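Local coordinates for protein DNA polymerase III, beta subunit (Eubacterium rectale, PDB 3T0P) that probably tethers DNA polymerases to DNA and makes them processive, as a ring-shaped head-to-tail homodimer around the duplex, at residues L82-T88 / I99-K103; S131-K136 / I207-A211; I139-I143 / L200-S204. One frame throughout, in Å; residues are numbered along the deposited sequence.

Overall arrangement
Interaction 1 lies in the N-terminal domain; interactions 2 and 3 share the central domain. The centre of interaction 1 is about 33 Å from that of interaction 2 and about 35 Å from that of interaction 3, and it touches neither. Its loop borders the second subunit of the ring, where Lys103 makes a salt bridge with Asp308 of that subunit. Interactions 2 and 3 are neighbours, with centres about 11 Å apart. Both use helix 132-140, interaction 2 through its first turn and interaction 3 through residues further along. They meet where Lys136 CE packs on Ser204 O at 3.4 Å. A 1,2-ethanediol, probably from the crystallisation liquor, binds Arg140 in interaction 3.

Interaction 1: L82-T88 / I99-K103; sequences LPDNDVT and ISCEK
Glu102 reaches back along the loop 82-85 from just past the end of strand 96-101 of a beta hairpin. Its CB lies near the ring of Pro83. CG comes next to Asn85, 3.4 Å from ND2. CD rests on Pro83 CB, also at 3.4 Å, and OE1 lies at the edge of the same ring, beside CB and CG. OE2 takes a hydrogen bond from Asn85 ND2 at 3.2 Å. The donor meets OE2 on the anti side, 30° out of the carboxylate plane, but OE2 stays in the amide plane. The two planes stand 85° apart. The oxygen of the same amide, Asn85 OD1, accepts the backbone N of Asp86, which helps fix the amide's rotation. One water joins Asp86 O to Glu102 N.

Further along, strands 86-91 and 96-101 pair antiparallel. Thr88 and Ser100 form a hydrogen-bonded pair: Thr88 N to Ser100 O and Ser100 N to Thr88 O are both 2.8 Å. On the buried face, Ile99 CG2 touches Val87 CG1 at 3.7 Å and Leu82 CD1. With SG anti to the backbone N (chi1 -177°), Cys101 points its sulfur into the loop, 3.4 Å from Pro83 O. Phe75 and Ile78 of helix 72-81 cover Ile99. Asp84 turns to Lys8 in a salt bridge.

The contact is thus apolar on its helix side and polar at its loop end. The exposed Glu102 and Asn85 are joined through one hydrogen bond, probably a modest tie beside the buried packing.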
# COMPACT_ATOMS: atom_id res chain seq x y z
N LEU B 82 -20.45 -7.44 6.72
CA LEU B 82 -21.64 -7.64 7.55
C LEU B 82 -21.44 -7.02 8.93
O LEU B 82 -20.30 -6.85 9.36
CB LEU B 82 -21.99 -9.13 7.70
CG LEU B 82 -22.73 -9.78 6.53
CD1 LEU B 82 -22.93 -11.25 6.78
CD2 LEU B 82 -24.03 -9.08 6.22
N PRO B 83 -22.54 -6.67 9.64
CA PRO B 83 -22.38 -6.17 11.03
C PRO B 83 -21.75 -7.25 11.93
O PRO B 83 -21.74 -8.44 11.58
CB PRO B 83 -23.83 -5.87 11.47
CG PRO B 83 -24.68 -5.95 10.26
CD PRO B 83 -23.97 -6.78 9.25
N ASP B 84 -21.24 -6.84 13.10
CA ASP B 84 -20.57 -7.75 14.04
C ASP B 84 -21.59 -8.42 14.93
O ASP B 84 -21.75 -8.07 16.09
CB ASP B 84 -19.53 -6.98 14.87
CG ASP B 84 -18.35 -6.50 14.05
OD1 ASP B 84 -18.29 -6.81 12.83
OD2 ASP B 84 -17.45 -5.88 14.62
N ASN B 85 -22.33 -9.34 14.35
CA ASN B 85 -23.40 -10.07 15.00
C ASN B 85 -23.40 -11.48 14.45
O ASN B 85 -22.45 -11.85 13.76
CB ASN B 85 -24.73 -9.37 14.76
CG ASN B 85 -25.73 -9.58 15.88
OD1 ASN B 85 -25.96 -10.70 16.37
ND2 ASN B 85 -26.36 -8.49 16.30
N ASP B 86 -24.41 -12.29 14.76
CA ASP B 86 -24.46 -13.66 14.26
C ASP B 86 -24.90 -13.66 12.82
O ASP B 86 -25.80 -12.93 12.43
CB ASP B 86 -25.40 -14.52 15.09
CG ASP B 86 -24.87 -14.80 16.47
OD1 ASP B 86 -23.62 -14.68 16.67
OD2 ASP B 86 -25.67 -15.16 17.34
N VAL B 87 -24.22 -14.45 12.04
CA VAL B 87 -24.48 -14.58 10.62
C VAL B 87 -25.20 -15.90 10.39
O VAL B 87 -24.71 -16.94 10.82
CB VAL B 87 -23.16 -14.48 9.81
CG1 VAL B 87 -23.42 -14.70 8.32
CG2 VAL B 87 -22.47 -13.14 10.04
N THR B 88 -26.33 -15.86 9.69
CA THR B 88 -27.03 -17.07 9.31
C THR B 88 -26.75 -17.30 7.83
O THR B 88 -26.83 -16.38 7.00
CB THR B 88 -28.53 -16.97 9.64
OG1 THR B 88 -28.65 -16.73 11.04
CG2 THR B 88 -29.30 -18.25 9.28
N ILE B 99 -27.60 -15.19 3.10
CA ILE B 99 -26.67 -14.85 4.16
C ILE B 99 -27.32 -13.67 4.86
O ILE B 99 -27.58 -12.64 4.21
CB ILE B 99 -25.24 -14.55 3.64
CG1 ILE B 99 -24.69 -15.72 2.78
CG2 ILE B 99 -24.33 -14.23 4.81
CD1 ILE B 99 -23.35 -15.45 2.02
N SER B 100 -27.64 -13.83 6.14
CA SER B 100 -28.36 -12.79 6.86
C SER B 100 -27.69 -12.46 8.19
O SER B 100 -27.04 -13.31 8.80
CB SER B 100 -29.84 -13.15 7.03
OG SER B 100 -30.01 -14.14 8.02
N CYS B 101 -27.77 -11.20 8.59
CA CYS B 101 -27.14 -10.70 9.80
C CYS B 101 -27.84 -9.43 10.19
O CYS B 101 -27.88 -8.51 9.38
CB CYS B 101 -25.65 -10.45 9.56
SG CYS B 101 -24.75 -9.91 11.03
N GLU B 102 -28.37 -9.36 11.43
CA GLU B 102 -29.13 -8.22 11.97
C GLU B 102 -30.31 -7.98 11.04
O GLU B 102 -31.07 -8.92 10.81
CB GLU B 102 -28.25 -6.95 12.17
CG GLU B 102 -27.20 -7.11 13.26
CD GLU B 102 -26.40 -5.90 13.70
OE1 GLU B 102 -26.69 -4.77 13.24
OE2 GLU B 102 -25.44 -6.08 14.49
N LYS B 103 -30.40 -6.79 10.40
CA LYS B 103 -31.50 -6.48 9.48
C LYS B 103 -31.06 -6.50 8.00
O LYS B 103 -31.77 -5.99 7.13
CB LYS B 103 -32.10 -5.11 9.82
CG LYS B 103 -32.86 -5.05 11.14
CD LYS B 103 -33.65 -3.75 11.23
CE LYS B 103 -33.87 -3.28 12.64
NZ LYS B 103 -33.29 -1.92 12.85
O HOH W 1 -27.85 -11.40 13.34

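Interaction 2: S131-K136 / I207-A211; sequences SQFTLK and IPGSA
The Phe133 ring meets Gly209 O at its edge, in the ring plane, with CD1 3.7 Å from that oxygen. Phe133 CB also sits against Ala211. The second flat group is the amide of Gln132. Its OE1 lies over one face of the Pro208 ring, 3.2 Å from CD. The same oxygen accepts Gly209 N at 3.2 Å, the donor tilted 25° from the carbonyl plane. Ser210 N adds a weak bond to it. The extended chain of Gln132 carries the amide out to these two N-H groups.

Ser210 O returns a bond to the helix, accepting Phe133 N at 3.1 Å from well above its own carbonyl plane. This gives a first-turn helix N-H a partner from the loop. Ser131, the N-cap residue, shares a hydrogen bond through OG with Thr134 OG1.

One turn on, Lys136 lies fully extended along Ile207, the two side chains running in opposite directions. Its NZ bonds Ile207 O at 2.8 Å, almost end-on to the carbonyl (170°). Gly209 has phi of 95°. A CB here would press on Pro208 O and on Lys136 CD. Leu135 CD2 meets Ile207 CD1 at 3.6 Å, the side chains crossing at about a right angle.

The contact joins the start of helix 132-140 to the loop between helix 197-206 and strand 214-220. Gln132, Leu135 and Ile207 all pack on Val215 of that strand. Phe226 and Phe228 of strand 223-228 lie against Leu135 and Ile207, respectively.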
# COMPACT_ATOMS: atom_id res chain seq x y z
N SER B 131 8.03 -23.51 16.58
CA SER B 131 7.17 -22.38 16.96
C SER B 131 6.72 -21.71 15.68
O SER B 131 7.36 -21.88 14.63
CB SER B 131 7.89 -21.39 17.89
OG SER B 131 8.96 -20.67 17.28
N GLN B 132 5.58 -21.03 15.73
CA GLN B 132 5.07 -20.25 14.62
C GLN B 132 6.16 -19.26 14.18
O GLN B 132 6.39 -19.10 12.98
CB GLN B 132 3.81 -19.48 15.06
CG GLN B 132 2.52 -20.28 15.02
CD GLN B 132 1.33 -19.47 15.46
OE1 GLN B 132 1.37 -18.24 15.57
NE2 GLN B 132 0.27 -20.16 15.80
N PHE B 133 6.86 -18.65 15.16
CA PHE B 133 7.94 -17.69 14.93
C PHE B 133 9.07 -18.32 14.10
O PHE B 133 9.48 -17.74 13.10
CB PHE B 133 8.51 -17.20 16.28
CG PHE B 133 9.67 -16.25 16.11
CD1 PHE B 133 9.45 -14.91 15.77
CD2 PHE B 133 10.97 -16.69 16.26
CE1 PHE B 133 10.52 -14.04 15.58
CE2 PHE B 133 12.05 -15.81 16.08
CZ PHE B 133 11.81 -14.48 15.76
N THR B 134 9.58 -19.48 14.54
CA THR B 134 10.68 -20.17 13.87
C THR B 134 10.30 -20.50 12.42
O THR B 134 11.11 -20.25 11.53
CB THR B 134 11.05 -21.41 14.67
OG1 THR B 134 11.49 -20.99 15.96
CG2 THR B 134 12.11 -22.24 14.00
N LEU B 135 9.07 -21.00 12.18
CA LEU B 135 8.67 -21.37 10.84
C LEU B 135 8.51 -20.14 9.96
O LEU B 135 8.95 -20.16 8.81
CB LEU B 135 7.35 -22.20 10.86
CG LEU B 135 6.79 -22.60 9.48
CD1 LEU B 135 7.82 -23.45 8.65
CD2 LEU B 135 5.46 -23.32 9.63
N LYS B 136 7.89 -19.10 10.48
CA LYS B 136 7.68 -17.87 9.72
C LYS B 136 9.03 -17.23 9.41
O LYS B 136 9.26 -16.84 8.27
CB LYS B 136 6.76 -16.90 10.46
CG LYS B 136 6.26 -15.75 9.61
CD LYS B 136 5.14 -14.96 10.31
CE LYS B 136 4.60 -13.84 9.44
NZ LYS B 136 3.27 -13.36 9.93
N ILE B 207 0.09 -17.43 9.27
CA ILE B 207 0.74 -17.80 10.52
C ILE B 207 1.07 -16.51 11.27
O ILE B 207 1.81 -15.65 10.77
CB ILE B 207 1.97 -18.75 10.27
CG1 ILE B 207 1.61 -20.18 10.60
CG2 ILE B 207 3.23 -18.35 11.01
CD1 ILE B 207 2.52 -21.20 9.95
N PRO B 208 0.47 -16.33 12.47
CA PRO B 208 0.70 -15.08 13.23
C PRO B 208 2.17 -14.86 13.56
O PRO B 208 2.66 -13.73 13.43
CB PRO B 208 -0.14 -15.27 14.50
CG PRO B 208 -1.21 -16.25 14.09
CD PRO B 208 -0.50 -17.21 13.16
N GLY B 209 2.88 -15.94 13.90
CA GLY B 209 4.31 -15.89 14.18
C GLY B 209 4.70 -15.74 15.64
O GLY B 209 5.80 -15.26 15.94
N SER B 210 3.83 -16.17 16.57
CA SER B 210 4.19 -16.12 17.99
C SER B 210 5.28 -17.16 18.32
O SER B 210 5.27 -18.29 17.80
CB SER B 210 2.97 -16.36 18.87
OG SER B 210 3.38 -16.66 20.20
N ALA B 211 6.19 -16.77 19.22
CA ALA B 211 7.27 -17.62 19.72
C ALA B 211 6.72 -18.57 20.80
O ALA B 211 7.34 -19.58 21.12
CB ALA B 211 8.38 -16.75 20.28

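Interaction 3: I139-I143 / L200-S204. With EDO (1,2-ethanediol), chain C.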
# COMPACT_ATOMS: atom_id res chain seq x y z
N ILE B 139 11.17 -19.14 6.71
CA ILE B 139 10.65 -18.93 5.36
C ILE B 139 11.11 -17.52 4.91
O ILE B 139 11.59 -17.36 3.78
CB ILE B 139 9.10 -19.08 5.29
CG1 ILE B 139 8.63 -20.53 5.57
CG2 ILE B 139 8.53 -18.56 3.96
CD1 ILE B 139 7.04 -20.64 5.93
N ARG B 140 10.97 -16.52 5.78
CA ARG B 140 11.37 -15.15 5.43
C ARG B 140 12.87 -15.10 5.05
O ARG B 140 13.24 -14.45 4.07
CB ARG B 140 11.08 -14.19 6.59
CG ARG B 140 11.26 -12.70 6.24
CD ARG B 140 10.97 -11.80 7.44
NE ARG B 140 11.88 -12.04 8.56
CZ ARG B 140 13.06 -11.43 8.71
NH1 ARG B 140 13.47 -10.53 7.82
NH2 ARG B 140 13.82 -11.71 9.76
N GLN B 141 13.68 -15.87 5.76
CA GLN B 141 15.13 -15.96 5.63
C GLN B 141 15.61 -16.75 4.41
O GLN B 141 16.83 -16.74 4.16
CB GLN B 141 15.72 -16.59 6.89
CG GLN B 141 15.69 -15.65 8.09
CD GLN B 141 15.92 -16.37 9.39
OE1 GLN B 141 15.88 -17.61 9.48
NE2 GLN B 141 16.17 -15.61 10.43
N THR B 142 14.69 -17.39 3.65
CA THR B 142 15.09 -18.21 2.51
C THR B 142 14.21 -18.08 1.26
O THR B 142 14.69 -18.38 0.17
CB THR B 142 15.10 -19.73 2.90
OG1 THR B 142 13.80 -20.11 3.35
CG2 THR B 142 16.11 -20.07 3.96
N ILE B 143 12.93 -17.75 1.41
CA ILE B 143 11.95 -17.74 0.31
C ILE B 143 12.33 -16.84 -0.89
O ILE B 143 11.95 -17.16 -2.02
CB ILE B 143 10.51 -17.43 0.81
CG1 ILE B 143 9.43 -18.06 -0.11
CG2 ILE B 143 10.26 -15.92 1.04
CD1 ILE B 143 9.45 -19.54 -0.18
N LEU B 200 4.73 -22.16 1.04
CA LEU B 200 5.48 -21.40 2.03
C LEU B 200 5.12 -19.94 2.01
O LEU B 200 4.96 -19.38 3.09
CB LEU B 200 6.99 -21.61 1.84
CG LEU B 200 7.42 -23.08 1.95
CD1 LEU B 200 8.87 -23.22 1.65
CD2 LEU B 200 7.10 -23.67 3.33
N GLN B 201 4.90 -19.35 0.83
CA GLN B 201 4.48 -17.94 0.73
C GLN B 201 3.08 -17.75 1.33
O GLN B 201 2.87 -16.83 2.10
CB GLN B 201 4.48 -17.46 -0.72
CG GLN B 201 5.85 -17.17 -1.28
CD GLN B 201 5.85 -17.04 -2.79
OE1 GLN B 201 4.95 -17.53 -3.50
NE2 GLN B 201 6.89 -16.42 -3.33
N GLU B 202 2.14 -18.66 1.00
CA GLU B 202 0.76 -18.56 1.51
C GLU B 202 0.68 -18.84 3.01
O GLU B 202 -0.10 -18.18 3.71
CB GLU B 202 -0.18 -19.51 0.73
CG GLU B 202 -0.31 -19.16 -0.75
CD GLU B 202 -0.56 -17.69 -1.08
OE1 GLU B 202 -1.46 -17.09 -0.44
OE2 GLU B 202 0.15 -17.14 -1.94
N ILE B 203 1.50 -19.77 3.51
CA ILE B 203 1.47 -20.07 4.94
C ILE B 203 2.07 -18.88 5.76
O ILE B 203 1.60 -18.63 6.88
CB ILE B 203 2.08 -21.46 5.26
CG1 ILE B 203 1.54 -21.98 6.58
CG2 ILE B 203 3.58 -21.50 5.21
CD1 ILE B 203 1.41 -23.45 6.63
N SER B 204 3.05 -18.13 5.18
CA SER B 204 3.60 -16.92 5.78
C SER B 204 2.49 -15.89 6.09
O SER B 204 2.55 -15.23 7.11
CB SER B 204 4.62 -16.28 4.85
OG SER B 204 5.89 -16.87 5.05
C1 EDO C . 11.90 -8.15 3.11
O1 EDO C . 12.10 -6.88 3.74
C2 EDO C . 12.67 -9.25 3.84
O2 EDO C . 12.32 -9.28 5.24
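Ile139 and Leu200 bring their CA atoms to 6.6 Å, and Ile139 O accepts both Thr142 N and Ile143 N. This is helix packing in the central domain of the DNA-encircling ring fold, with helix 197-206 as the partner. No hydrogen bond crosses between the segments.

Ile139 fills the middle. Its CD1 touches Ile203 CG2 at 3.6 Å, the two side chains crossing at about a right angle. Ile139 CD1 also nears Leu200 CD2 at 4.0 Å. With CG2 anti to the backbone N (chi1 -67° for CG1), that methyl faces Ser204 and lies 3.3 Å from OG. Replacing Ile139 by an alanine would probably open a gap between the helices, leaving Ile203 CG2 and Leu200 CD2 without the methyl they pack on. Ile143 adds a second point, with CD1 3.8 Å from Leu200 CB and CG1 near Gln201 CG. Leu200 is backed by Phe160 of strand 157-163.

Arg140 turns away from this packing. Its NE makes a salt bridge to Glu137, and its NH1 donates to O2 of a 1,2-ethanediol at 3.1 Å, in the guanidinium plane and at 157°.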